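Local coordinates for protein putative glucoamylase (Bacteroides caccae ATCC 43185, PDB 4QT9) that is a putative glucoamylase with an alpha/alpha toroid fold and probably hydrolyses glycosidic bonds, though its substrate is not established, at residues L186-S191 against F200-Y205; G133-T138 against V173-Y178. All blocks are in the same frame, centred on the assembly; numbering follows the deposited sequence.

Overall arrangement
Both contacts lie on the same side of the chain's centre, about 9 Å apart between their own centres, and they follow one another along the sequence: contact 2 (133-138 with 173-178) closes before contact 1 (186-191 with 200-205) begins. They meet in a small antiparallel sheet, where strand 133-134 of contact 2 pairs with strand 189-190 of contact 1. Contact 2 ties the start of helix 135-152 to the loop that follows helix 157-172; contact 1 then folds the next loop back on itself before helix 209-217. Together they join the start of helix 135-152 with the loops after helix 157-172 and before helix 209-217 of the alpha/alpha toroid, with W188 resting against helix 135-152.

Contact 1: residues L186-S191 against F200-Y205; sequences LYWHWS and FPIHGY
W188 and I202 make the apolar centre. The indole carbon CE3 of W188 lies 3.7 Å from CG1 of I202, and in the modelled conformer I202 CD1 also comes near W188 CA, the two side chains crossing at about a right angle. F200 lies beside the indole and points the same way: the edge of the W188 six-membered ring, led by CE3, is turned toward the F200 face in a T-shaped pair, with ring centroids 5.1 Å apart and planes at 66°. Both aromatic side chains carry CG anti to the backbone N (chi1 -159° for W188, -160° for F200), which sends them off alongside each other. On the next residue pair, P201 sets CB over one face of the Y187 ring, a CH-pi contact 4.1 Å from the centroid; the phenol OH beyond it bonds to Q183. With an alanine here in place of the W188 indole, the F200 face is likely to lose its edge partner and a gap to open beside I202 CG1.

At the polar edge the backbones pair through a single bridge, Y187 with P201. I202 N donates to L186 O over 2.9 Å, while W188 N reaches F200 O at 3.0 Å. One water then extends the pairing by accepting from both H189 N and F200 N. W188 NE1 has a weak bond to D134, and an acetate ion, probably from the crystallisation liquor, lies near the indole. Main-chain bonds thus set the register of the two segments, while the aromatic and aliphatic contacts probably help hold the rings at their mutual tilt.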
ATOM      1  N   LEU A 186       6.065  18.363  -2.353  1.00 20.80           N
ATOM      2  CA  LEU A 186       4.636  18.069  -2.342  1.00 19.97           C
ATOM      3  C   LEU A 186       4.143  18.023  -0.909  1.00 25.20           C
ATOM      4  O   LEU A 186       4.776  17.387  -0.071  1.00 24.02           O
ATOM      5  CB  LEU A 186       4.332  16.729  -3.047  1.00 19.07           C
ATOM      6  CG  LEU A 186       4.583  16.693  -4.546  1.00 21.92           C
ATOM      7  CD1 LEU A 186       4.603  15.263  -5.047  1.00 21.13           C
ATOM      8  CD2 LEU A 186       3.534  17.533  -5.287  1.00 21.30           C
ATOM      9  N   TYR A 187       3.023  18.688  -0.632  1.00 23.45           N
ATOM     10  CA  TYR A 187       2.383  18.658   0.686  1.00 23.82           C
ATOM     11  C   TYR A 187       1.389  17.501   0.736  1.00 27.11           C
ATOM     12  O   TYR A 187       0.752  17.168  -0.270  1.00 24.44           O
ATOM     13  CB  TYR A 187       1.693  19.994   0.994  1.00 25.47           C
ATOM     14  CG  TYR A 187       2.670  21.071   1.400  1.00 28.36           C
ATOM     15  CD1 TYR A 187       3.408  21.772   0.445  1.00 30.07           C
ATOM     16  CD2 TYR A 187       2.860  21.397   2.740  1.00 30.08           C
ATOM     17  CE1 TYR A 187       4.326  22.753   0.817  1.00 30.63           C
ATOM     18  CE2 TYR A 187       3.782  22.370   3.124  1.00 31.73           C
ATOM     19  CZ  TYR A 187       4.501  23.057   2.157  1.00 38.03           C
ATOM     20  OH  TYR A 187       5.384  24.034   2.529  1.00 36.59           O
ATOM     21  N   TRP A 188       1.273  16.861   1.905  1.00 25.71           N
ATOM     22  CA  TRP A 188       0.404  15.718   2.100  1.00 25.12           C
ATOM     23  C   TRP A 188      -1.084  16.083   1.950  1.00 27.32           C
ATOM     24  O   TRP A 188      -1.837  15.337   1.307  1.00 26.96           O
ATOM     25  CB  TRP A 188       0.657  15.121   3.512  1.00 24.35           C
ATOM     26  CG  TRP A 188       0.222  13.693   3.680  1.00 25.27           C
ATOM     27  CD1 TRP A 188      -1.022  13.175   3.434  1.00 27.95           C
ATOM     28  CD2 TRP A 188       0.988  12.632   4.276  1.00 25.39           C
ATOM     29  NE1 TRP A 188      -1.058  11.843   3.776  1.00 27.11           N
ATOM     30  CE2 TRP A 188       0.151  11.492   4.330  1.00 29.39           C
ATOM     31  CE3 TRP A 188       2.308  12.536   4.775  1.00 26.92           C
ATOM     32  CZ2 TRP A 188       0.603  10.257   4.818  1.00 28.99           C
ATOM     33  CZ3 TRP A 188       2.767  11.306   5.217  1.00 28.97           C
ATOM     34  CH2 TRP A 188       1.922  10.181   5.235  1.00 29.51           C
ATOM     35  N   HIS A 189      -1.500  17.218   2.568  1.00 21.39           N
ATOM     36  CA  HIS A 189      -2.895  17.648   2.617  1.00 20.66           C
ATOM     37  C   HIS A 189      -3.198  19.038   2.135  1.00 25.95           C
ATOM     38  O   HIS A 189      -2.373  19.949   2.184  1.00 25.51           O
ATOM     39  CB  HIS A 189      -3.431  17.599   4.062  1.00 21.42           C
ATOM     40  CG  HIS A 189      -2.953  16.449   4.881  1.00 23.81           C
ATOM     41  ND1 HIS A 189      -1.807  16.546   5.643  1.00 25.66           N
ATOM     42  CD2 HIS A 189      -3.519  15.239   5.088  1.00 24.34           C
ATOM     43  CE1 HIS A 189      -1.717  15.394   6.289  1.00 24.52           C
ATOM     44  NE2 HIS A 189      -2.704  14.570   5.954  1.00 24.25           N
ATOM     45  N   TRP A 190      -4.465  19.202   1.769  1.00 24.97           N
ATOM     46  CA  TRP A 190      -5.100  20.458   1.406  1.00 26.83           C
ATOM     47  C   TRP A 190      -6.554  20.375   1.795  1.00 33.40           C
ATOM     48  O   TRP A 190      -7.251  19.399   1.469  1.00 33.05           O
ATOM     49  CB  TRP A 190      -4.944  20.853  -0.078  1.00 25.23           C
ATOM     50  CG  TRP A 190      -5.618  22.161  -0.370  1.00 27.18           C
ATOM     51  CD1 TRP A 190      -5.134  23.406  -0.093  1.00 30.66           C
ATOM     52  CD2 TRP A 190      -6.962  22.349  -0.846  1.00 27.42           C
ATOM     53  NE1 TRP A 190      -6.080  24.355  -0.379  1.00 31.11           N
ATOM     54  CE2 TRP A 190      -7.206  23.738  -0.868  1.00 32.23           C
ATOM     55  CE3 TRP A 190      -7.983  21.474  -1.263  1.00 28.69           C
ATOM     56  CZ2 TRP A 190      -8.410  24.284  -1.345  1.00 32.25           C
ATOM     57  CZ3 TRP A 190      -9.187  22.009  -1.710  1.00 31.02           C
ATOM     58  CH2 TRP A 190      -9.391  23.397  -1.756  1.00 32.64           C
ATOM     59  N   SER A 191      -7.017  21.418   2.480  1.00 31.42           N
ATOM     60  CA  SER A 191      -8.395  21.495   2.938  1.00 31.65           C
ATOM     61  C   SER A 191      -9.103  22.717   2.357  1.00 36.80           C
ATOM     62  O   SER A 191      -8.518  23.801   2.376  1.00 36.45           O
ATOM     63  CB  SER A 191      -8.432  21.566   4.457  1.00 32.50           C
ATOM     64  OG  SER A 191      -9.705  22.021   4.886  1.00 34.71           O
ATOM     65  N   PHE A 200       2.371  19.604   6.101  1.00 31.24           N
ATOM     66  CA  PHE A 200       3.257  18.448   6.094  1.00 30.29           C
ATOM     67  C   PHE A 200       3.944  18.299   4.716  1.00 30.21           C
ATOM     68  O   PHE A 200       3.443  17.543   3.883  1.00 27.19           O
ATOM     69  CB  PHE A 200       2.486  17.167   6.463  1.00 32.37           C
ATOM     70  CG  PHE A 200       3.327  16.009   6.945  1.00 35.44           C
ATOM     71  CD1 PHE A 200       4.375  15.516   6.175  1.00 38.78           C
ATOM     72  CD2 PHE A 200       3.041  15.375   8.146  1.00 40.73           C
ATOM     73  CE1 PHE A 200       5.157  14.448   6.620  1.00 40.06           C
ATOM     74  CE2 PHE A 200       3.818  14.297   8.585  1.00 44.16           C
ATOM     75  CZ  PHE A 200       4.867  13.837   7.810  1.00 41.41           C
ATOM     76  N   PRO A 201       5.094  18.979   4.451  1.00 27.67           N
ATOM     77  CA  PRO A 201       5.809  18.739   3.166  1.00 26.43           C
ATOM     78  C   PRO A 201       6.473  17.351   3.235  1.00 28.70           C
ATOM     79  O   PRO A 201       7.036  17.031   4.272  1.00 29.35           O
ATOM     80  CB  PRO A 201       6.800  19.899   3.086  1.00 28.78           C
ATOM     81  CG  PRO A 201       7.004  20.341   4.500  1.00 33.47           C
ATOM     82  CD  PRO A 201       5.851  19.883   5.346  1.00 28.86           C
ATOM     83  N   ILE A 202       6.376  16.507   2.188  1.00 22.92           N
ATOM     84  CA  ILE A 202       6.893  15.134   2.300  0.50 20.97           C
ATOM     85  C   ILE A 202       8.352  14.987   1.846  1.00 24.93           C
ATOM     86  O   ILE A 202       8.702  15.193   0.670  1.00 25.17           O
ATOM     87  CB  ILE A 202       5.952  14.121   1.588  0.50 22.24           C
ATOM     88  CG1 ILE A 202       4.597  14.077   2.303  0.50 21.96           C
ATOM     89  CG2 ILE A 202       6.565  12.717   1.507  0.50 21.19           C
ATOM     90  CD1 ILE A 202       3.432  13.866   1.389  0.50 22.51           C
ATOM     91  N   HIS A 203       9.198  14.576   2.802  1.00 22.14           N
ATOM     92  CA  HIS A 203      10.613  14.340   2.567  1.00 22.95           C
ATOM     93  C   HIS A 203      10.888  12.844   2.722  1.00 27.03           C
ATOM     94  O   HIS A 203      10.301  12.213   3.595  1.00 25.76           O
ATOM     95  CB  HIS A 203      11.489  15.177   3.535  1.00 24.70           C
ATOM     96  CG  HIS A 203      11.202  16.655   3.511  1.00 28.01           C
ATOM     97  ND1 HIS A 203      11.375  17.413   2.358  1.00 29.84           N
ATOM     98  CD2 HIS A 203      10.772  17.466   4.505  1.00 29.30           C
ATOM     99  CE1 HIS A 203      11.052  18.653   2.696  1.00 29.49           C
ATOM    100  NE2 HIS A 203      10.689  18.731   3.983  1.00 29.67           N
ATOM    101  N   GLY A 204      11.767  12.279   1.895  1.00 22.66           N
ATOM    102  CA  GLY A 204      12.067  10.850   2.018  1.00 20.93           C
ATOM    103  C   GLY A 204      13.110  10.524   3.073  1.00 24.54           C
ATOM    104  O   GLY A 204      13.764  11.434   3.576  1.00 23.32           O
ATOM    105  N   TYR A 205      13.321   9.234   3.407  1.00 23.18           N
ATOM    106  CA  TYR A 205      12.570   8.114   2.853  1.00 23.11           C
ATOM    107  C   TYR A 205      11.439   7.735   3.801  1.00 25.47           C
ATOM    108  O   TYR A 205      11.624   7.709   5.017  1.00 24.20           O
ATOM    109  CB  TYR A 205      13.490   6.874   2.578  1.00 24.65           C
ATOM    110  CG  TYR A 205      12.730   5.744   1.905  1.00 25.58           C
ATOM    111  CD1 TYR A 205      12.553   5.721   0.525  1.00 27.24           C
ATOM    112  CD2 TYR A 205      12.126   4.740   2.656  1.00 27.08           C
ATOM    113  CE1 TYR A 205      11.786   4.731  -0.089  1.00 26.90           C
ATOM    114  CE2 TYR A 205      11.356   3.745   2.055  1.00 27.51           C
ATOM    115  CZ  TYR A 205      11.173   3.756   0.685  1.00 31.67           C
ATOM    116  OH  TYR A 205      10.426   2.759   0.099  1.00 28.77           O
TER
HETATM  117  O   HOH W   1      -0.024  18.826   4.515  1.00 22.00           O

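Contact 2: residues G133-T138 against V173-Y178; sequences GDLVET and VDWDWY
The backbones of 133-138 and 173-178 stay well apart, with L135 CA 7.7 Å from Y178 CA, so side chains do the joining. L135 is the wedge between two aromatic residues. Its CG lies anti to the backbone N (chi1 -155°), which carries both methyls across to the aromatic pair: CD1 sits over one face of the Y178 ring, 4.0 Å from the centroid and 16° off the normal, a CH-pi contact, and the same methyl approaches W175 CE3 obliquely. The other methyl, CD2, meets Y178 CB at 3.6 Å. The far end of the Y178 ring passes G133, whose CA lies 3.5 Å from Y178 OH; the lack of a side chain at G133 leaves room for that hydroxyl, which bonds to F108 O.

A second patch is built by T138 and V173, which reach for each other tip to tip, T138 CG2 against V173 CG1 at 3.8 Å. That V173 methyl also lies over the centre of one face of the W175 indole, on the same side of its plane as L135 CD1. The hydroxyl of T138 is turned to its own helix start: OG1 bonds to D134 O at 2.8 Å, while T138 N reaches the same oxygen from the opposite face of the carbonyl plane. D134 is the N-cap, with OD1 accepting from E137 N. In the facing loop, D174 OD1 takes W177 N in an Asx motif.

This buried contact lies where strand 133-134 runs straight into helix 135-152, facing the start of a 3-10 segment at 176, after helix 157-172. L135 and W175 both continue onto helix 209-217, the former touching M211 and the latter L214 and A215, while Y178 pairs through its backbone with Y187, bringing the helix start, the 3-10 segment and the next loop together.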
ATOM      1  N   GLY A 133      -8.204  16.875   0.692  1.00 25.78           N
ATOM      2  CA  GLY A 133      -7.366  15.961  -0.060  1.00 23.95           C
ATOM      3  C   GLY A 133      -6.208  15.440   0.762  1.00 24.04           C
ATOM      4  O   GLY A 133      -5.704  16.116   1.663  1.00 22.93           O
ATOM      5  N   ASP A 134      -5.840  14.198   0.479  1.00 19.44           N
ATOM      6  CA  ASP A 134      -4.711  13.444   1.037  1.00 19.08           C
ATOM      7  C   ASP A 134      -3.960  12.915  -0.177  1.00 23.86           C
ATOM      8  O   ASP A 134      -4.466  12.006  -0.851  1.00 24.34           O
ATOM      9  CB  ASP A 134      -5.244  12.310   1.961  1.00 19.87           C
ATOM     10  CG  ASP A 134      -4.141  11.501   2.617  1.00 31.13           C
ATOM     11  OD1 ASP A 134      -3.107  11.220   1.934  1.00 33.33           O
ATOM     12  OD2 ASP A 134      -4.289  11.156   3.804  1.00 30.40           O
ATOM     13  N   LEU A 135      -2.833  13.544  -0.542  1.00 21.68           N
ATOM     14  CA  LEU A 135      -2.128  13.191  -1.784  1.00 21.68           C
ATOM     15  C   LEU A 135      -1.420  11.819  -1.756  1.00 24.87           C
ATOM     16  O   LEU A 135      -1.288  11.165  -2.798  1.00 25.18           O
ATOM     17  CB  LEU A 135      -1.140  14.292  -2.185  1.00 21.56           C
ATOM     18  CG  LEU A 135      -0.806  14.370  -3.675  1.00 26.08           C
ATOM     19  CD1 LEU A 135      -2.016  14.733  -4.500  1.00 26.51           C
ATOM     20  CD2 LEU A 135       0.323  15.338  -3.930  1.00 25.00           C
ATOM     21  N   VAL A 136      -1.018  11.369  -0.584  1.00 21.79           N
ATOM     22  CA  VAL A 136      -0.380  10.060  -0.413  1.00 20.79           C
ATOM     23  C   VAL A 136      -1.404   8.964  -0.696  1.00 23.22           C
ATOM     24  O   VAL A 136      -1.131   8.036  -1.443  1.00 22.74           O
ATOM     25  CB  VAL A 136       0.205   9.948   1.003  1.00 24.30           C
ATOM     26  CG1 VAL A 136       0.712   8.536   1.278  1.00 23.57           C
ATOM     27  CG2 VAL A 136       1.306  10.980   1.196  1.00 23.85           C
ATOM     28  N   GLU A 137      -2.593   9.092  -0.129  1.00 21.51           N
ATOM     29  CA  GLU A 137      -3.689   8.154  -0.332  1.00 22.26           C
ATOM     30  C   GLU A 137      -4.159   8.173  -1.794  1.00 24.49           C
ATOM     31  O   GLU A 137      -4.453   7.116  -2.361  1.00 22.99           O
ATOM     32  CB  GLU A 137      -4.824   8.507   0.624  1.00 24.59           C
ATOM     33  CG  GLU A 137      -4.548   8.042   2.041  1.00 36.79           C
ATOM     34  CD  GLU A 137      -4.937   6.595   2.280  1.00 64.04           C
ATOM     35  OE1 GLU A 137      -6.156   6.315   2.395  1.00 69.08           O
ATOM     36  OE2 GLU A 137      -4.025   5.738   2.314  1.00 50.29           O
ATOM     37  N   THR A 138      -4.151   9.357  -2.423  1.00 21.96           N
ATOM     38  CA  THR A 138      -4.497   9.521  -3.849  1.00 20.99           C
ATOM     39  C   THR A 138      -3.496   8.734  -4.732  1.00 21.34           C
ATOM     40  O   THR A 138      -3.898   8.051  -5.676  1.00 18.62           O
ATOM     41  CB  THR A 138      -4.533  11.008  -4.224  1.00 23.96           C
ATOM     42  OG1 THR A 138      -5.545  11.641  -3.457  1.00 25.62           O
ATOM     43  CG2 THR A 138      -4.803  11.234  -5.712  1.00 21.18           C
ATOM     44  N   VAL A 173      -6.326  14.528 -11.562  1.00 22.78           N
ATOM     45  CA  VAL A 173      -5.559  14.775 -10.311  1.00 21.60           C
ATOM     46  C   VAL A 173      -4.565  15.919 -10.506  1.00 25.67           C
ATOM     47  O   VAL A 173      -3.602  15.784 -11.277  1.00 22.86           O
ATOM     48  CB  VAL A 173      -4.835  13.549  -9.700  1.00 23.68           C
ATOM     49  CG1 VAL A 173      -4.229  13.913  -8.341  1.00 22.09           C
ATOM     50  CG2 VAL A 173      -5.779  12.357  -9.561  1.00 23.23           C
ATOM     51  N   ASP A 174      -4.789  17.040  -9.774  1.00 22.70           N
ATOM     52  CA  ASP A 174      -3.898  18.204  -9.887  1.00 22.00           C
ATOM     53  C   ASP A 174      -2.743  18.093  -8.869  1.00 25.38           C
ATOM     54  O   ASP A 174      -2.774  18.744  -7.809  1.00 23.52           O
ATOM     55  CB  ASP A 174      -4.667  19.528  -9.729  1.00 23.29           C
ATOM     56  CG  ASP A 174      -3.874  20.790 -10.111  1.00 27.64           C
ATOM     57  OD1 ASP A 174      -2.630  20.703 -10.253  1.00 28.31           O
ATOM     58  OD2 ASP A 174      -4.491  21.855 -10.259  1.00 26.13           O
ATOM     59  N   TRP A 175      -1.721  17.265  -9.202  1.00 22.86           N
ATOM     60  CA  TRP A 175      -0.563  17.057  -8.306  1.00 23.40           C
ATOM     61  C   TRP A 175       0.156  18.389  -8.049  1.00 28.38           C
ATOM     62  O   TRP A 175       0.557  18.671  -6.918  1.00 27.12           O
ATOM     63  CB  TRP A 175       0.436  16.027  -8.887  1.00 22.13           C
ATOM     64  CG  TRP A 175      -0.202  14.757  -9.354  1.00 23.33           C
ATOM     65  CD1 TRP A 175      -0.690  14.494 -10.600  1.00 26.25           C
ATOM     66  CD2 TRP A 175      -0.502  13.600  -8.548  1.00 23.33           C
ATOM     67  NE1 TRP A 175      -1.224  13.222 -10.642  1.00 25.85           N
ATOM     68  CE2 TRP A 175      -1.120  12.650  -9.394  1.00 27.41           C
ATOM     69  CE3 TRP A 175      -0.250  13.249  -7.205  1.00 24.31           C
ATOM     70  CZ2 TRP A 175      -1.538  11.388  -8.927  1.00 26.82           C
ATOM     71  CZ3 TRP A 175      -0.676  12.005  -6.739  1.00 25.21           C
ATOM     72  CH2 TRP A 175      -1.277  11.079  -7.601  1.00 25.71           C
ATOM     73  N   ASP A 176       0.264  19.225  -9.106  1.00 24.26           N
ATOM     74  CA  ASP A 176       0.968  20.495  -9.059  1.00 24.47           C
ATOM     75  C   ASP A 176       0.349  21.447  -8.033  1.00 27.61           C
ATOM     76  O   ASP A 176       1.082  22.220  -7.425  1.00 28.71           O
ATOM     77  CB  ASP A 176       1.010  21.130 -10.456  1.00 26.89           C
ATOM     78  CG  ASP A 176       1.804  22.409 -10.511  1.00 31.98           C
ATOM     79  OD1 ASP A 176       3.044  22.331 -10.685  1.00 32.56           O
ATOM     80  OD2 ASP A 176       1.187  23.493 -10.395  1.00 30.01           O
ATOM     81  N   TRP A 177      -0.967  21.402  -7.833  1.00 22.98           N
ATOM     82  CA  TRP A 177      -1.614  22.237  -6.812  1.00 23.04           C
ATOM     83  C   TRP A 177      -0.987  22.017  -5.423  1.00 25.25           C
ATOM     84  O   TRP A 177      -0.836  22.962  -4.662  1.00 26.41           O
ATOM     85  CB  TRP A 177      -3.129  21.935  -6.734  1.00 21.77           C
ATOM     86  CG  TRP A 177      -3.808  22.616  -5.585  1.00 23.31           C
ATOM     87  CD1 TRP A 177      -4.028  22.097  -4.344  1.00 26.34           C
ATOM     88  CD2 TRP A 177      -4.150  24.003  -5.507  1.00 24.08           C
ATOM     89  NE1 TRP A 177      -4.552  23.063  -3.515  1.00 26.43           N
ATOM     90  CE2 TRP A 177      -4.669  24.235  -4.214  1.00 28.01           C
ATOM     91  CE3 TRP A 177      -4.141  25.063  -6.434  1.00 25.84           C
ATOM     92  CZ2 TRP A 177      -5.162  25.481  -3.816  1.00 28.25           C
ATOM     93  CZ3 TRP A 177      -4.649  26.299  -6.046  1.00 28.53           C
ATOM     94  CH2 TRP A 177      -5.134  26.504  -4.745  1.00 29.38           C
ATOM     95  N   TYR A 178      -0.651  20.769  -5.096  1.00 21.08           N
ATOM     96  CA  TYR A 178      -0.142  20.359  -3.801  1.00 19.97           C
ATOM     97  C   TYR A 178       1.324  20.778  -3.573  1.00 24.49           C
ATOM     98  O   TYR A 178       1.895  20.440  -2.550  1.00 24.29           O
ATOM     99  CB  TYR A 178      -0.375  18.854  -3.623  1.00 21.53           C
ATOM    100  CG  TYR A 178      -1.842  18.547  -3.348  1.00 22.97           C
ATOM    101  CD1 TYR A 178      -2.784  18.567  -4.374  1.00 23.90           C
ATOM    102  CD2 TYR A 178      -2.290  18.268  -2.057  1.00 22.76           C
ATOM    103  CE1 TYR A 178      -4.144  18.368  -4.116  1.00 22.05           C
ATOM    104  CE2 TYR A 178      -3.642  18.046  -1.793  1.00 23.34           C
ATOM    105  CZ  TYR A 178      -4.572  18.136  -2.824  1.00 26.83           C
ATOM    106  OH  TYR A 178      -5.911  17.917  -2.590  1.00 25.23           O
TER